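Local coordinates for hypothetical protein (Mus musculus, PDB 1VKB) that probably acts as a gamma-glutamyl cyclotransferase-like enzyme of the AIG2 family, perhaps on gamma-glutamylamines, at residues A[47-52]-A[104-109]. Numbering follows the deposited sequence.
Sequences CTVESF and ALQVQV
C47 and Q108 form an antiparallel hydrogen-bonded pair where strand 40-48 runs along strand 101-109 in the mixed sheet of this gamma-glutamyl cyclotransferase-like fold. Their backbones bond both ways: Q108 N to C47 O at 2.8 Å and C47 N to Q108 O at 3.0 Å. T48 and V107 follow as the non-hydrogen-bonded pair, and V49 N then reaches Q106 O with a nearly straight bond (173° at the hydrogen). Beyond V49 the chain turns away from its neighbour, and a water links the two segments: it donates to Q106 O and accepts from E50 N, so Q106 O takes two donors. A second water donates to both T48 O and Q108 OE1, tying a side-chain amide back to the other strand. The departing turn is held from within by T48 OG1, which donates to E50 O at 2.7 Å almost in line with the carbonyl and is also bonded to V75 N, while the disulfide of C47 with C74 links this strand to the residues just before strand 76-82.

Among the exposed side chains, V49 crosses the extended chain of Q106 at an angle. With V49 CG1 anti to the backbone N (chi1 168°), CG2 sits beside that N and meets Q106 CG at 3.6 Å, whereas CG1 lies nearest the amide oxygen, 3.8 Å from Q106 OE1; the amide nitrogen of Q106 bonds to S121 OG on strand 121-129. At the far end of the turn, F52 and L105 approach from opposite directions. Both methyls of L105 lie on the same side of the ring plane, CD1 coming in obliquely at 3.6 Å from F52 CE2 and CD2 lying 3.7 Å from F52 CZ.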
loop_
_atom_site.group_PDB
_atom_site.type_symbol
_atom_site.label_atom_id
_atom_site.label_comp_id
_atom_site.label_asym_id
_atom_site.label_seq_id
_atom_site.Cartn_x
_atom_site.Cartn_y
_atom_site.Cartn_z
ATOM N N CYS A 47 -4.989 -10.423 0.404
ATOM C CA CYS A 47 -4.512 -10.110 1.771
ATOM C C CYS A 47 -3.110 -10.643 1.897
ATOM O O CYS A 47 -2.771 -11.673 1.300
ATOM C CB CYS A 47 -5.386 -10.941 2.774
ATOM S SG CYS A 47 -5.560 -10.275 4.442
ATOM N N THR A 48 -2.280 -9.974 2.671
ATOM C CA THR A 48 -0.921 -10.450 2.838
ATOM C C THR A 48 -0.968 -11.812 3.483
ATOM O O THR A 48 -1.840 -12.086 4.318
ATOM C CB THR A 48 -0.087 -9.461 3.664
ATOM O OG1 THR A 48 -0.705 -9.171 4.939
ATOM C CG2 THR A 48 -0.011 -8.170 2.927
ATOM N N VAL A 49 -0.089 -12.702 3.071
ATOM C CA VAL A 49 -0.003 -14.018 3.721
ATOM C C VAL A 49 0.556 -13.884 5.127
ATOM O O VAL A 49 0.012 -14.452 6.074
ATOM C CB VAL A 49 0.805 -15.033 2.859
ATOM C CG1 VAL A 49 1.143 -16.269 3.646
ATOM C CG2 VAL A 49 0.011 -15.369 1.568
ATOM N N GLU A 50 1.638 -13.135 5.261
ATOM C CA GLU A 50 2.188 -12.769 6.559
ATOM C C GLU A 50 1.382 -11.629 7.180
ATOM O O GLU A 50 0.763 -10.836 6.468
ATOM C CB GLU A 50 3.656 -12.375 6.420
ATOM C CG GLU A 50 4.320 -12.015 7.750
ATOM C CD GLU A 50 4.311 -13.136 8.795
ATOM O OE1 GLU A 50 3.280 -13.328 9.528
ATOM O OE2 GLU A 50 5.387 -13.796 8.904
ATOM N N SER A 51 1.353 -11.569 8.511
ATOM C CA SER A 51 0.684 -10.430 9.187
ATOM C C SER A 51 1.670 -9.279 9.342
ATOM O O SER A 51 2.863 -9.503 9.603
ATOM C CB SER A 51 0.087 -10.849 10.511
ATOM O OG SER A 51 1.080 -11.335 11.344
ATOM N N PHE A 52 1.176 -8.048 9.239
ATOM C CA PHE A 52 1.989 -6.850 9.497
ATOM C C PHE A 52 1.099 -5.839 10.205
ATOM O O PHE A 52 -0.104 -5.827 9.924
ATOM C CB PHE A 52 2.418 -6.198 8.179
ATOM C CG PHE A 52 3.289 -7.066 7.340
ATOM C CD1 PHE A 52 4.649 -7.073 7.538
ATOM C CD2 PHE A 52 2.735 -7.918 6.392
ATOM C CE1 PHE A 52 5.475 -7.896 6.791
ATOM C CE2 PHE A 52 3.550 -8.735 5.631
ATOM C CZ PHE A 52 4.927 -8.729 5.826
ATOM N N ALA A 104 9.070 -7.189 -1.578
ATOM C CA ALA A 104 8.273 -8.179 -2.335
ATOM C C ALA A 104 7.620 -9.072 -1.275
ATOM O O ALA A 104 8.328 -9.547 -0.403
ATOM C CB ALA A 104 9.167 -8.985 -3.194
ATOM N N LEU A 105 6.298 -9.241 -1.296
ATOM C CA LEU A 105 5.602 -10.070 -0.328
ATOM C C LEU A 105 4.626 -11.020 -1.027
ATOM O O LEU A 105 4.134 -10.733 -2.108
ATOM C CB LEU A 105 4.786 -9.194 0.646
ATOM C CG LEU A 105 5.439 -8.147 1.541
ATOM C CD1 LEU A 105 4.328 -7.425 2.354
ATOM C CD2 LEU A 105 6.472 -8.822 2.462
ATOM N N GLN A 106 4.324 -12.133 -0.374
ATOM C CA GLN A 106 3.320 -13.070 -0.866
ATOM C C GLN A 106 1.946 -12.569 -0.464
ATOM O O GLN A 106 1.703 -12.281 0.711
ATOM C CB GLN A 106 3.524 -14.454 -0.275
ATOM C CG GLN A 106 2.646 -15.499 -0.850
ATOM C CD GLN A 106 2.873 -16.857 -0.173
ATOM O OE1 GLN A 106 3.610 -16.950 0.820
ATOM N NE2 GLN A 106 2.232 -17.896 -0.690
ATOM N N VAL A 107 1.037 -12.560 -1.448
ATOM C CA VAL A 107 -0.342 -12.069 -1.287
ATOM C C VAL A 107 -1.317 -13.183 -1.653
ATOM O O VAL A 107 -1.242 -13.795 -2.712
ATOM C CB VAL A 107 -0.597 -10.807 -2.136
ATOM C CG1 VAL A 107 -2.055 -10.396 -2.113
ATOM C CG2 VAL A 107 0.333 -9.644 -1.705
ATOM N N GLN A 108 -2.154 -13.530 -0.702
ATOM C CA GLN A 108 -3.227 -14.467 -0.936
ATOM C C GLN A 108 -4.297 -13.773 -1.826
ATOM O O GLN A 108 -4.771 -12.643 -1.531
ATOM C CB GLN A 108 -3.821 -14.906 0.400
ATOM C CG GLN A 108 -5.010 -15.855 0.241
ATOM C CD GLN A 108 -5.744 -16.126 1.544
ATOM O OE1 GLN A 108 -5.601 -15.394 2.533
ATOM N NE2 GLN A 108 -6.544 -17.184 1.541
ATOM N N VAL A 109 -4.682 -14.451 -2.904
ATOM C CA VAL A 109 -5.665 -13.918 -3.842
ATOM C C VAL A 109 -7.068 -14.184 -3.290
ATOM O O VAL A 109 -7.432 -15.337 -3.018
ATOM C CB VAL A 109 -5.494 -14.560 -5.203
ATOM C CG1 VAL A 109 -6.615 -14.128 -6.162
ATOM C CG2 VAL A 109 -4.102 -14.224 -5.755
HETATM O O HOH W 1 -3.676 -14.219 4.333
HETATM O O HOH W 2 2.968 -11.662 3.094
#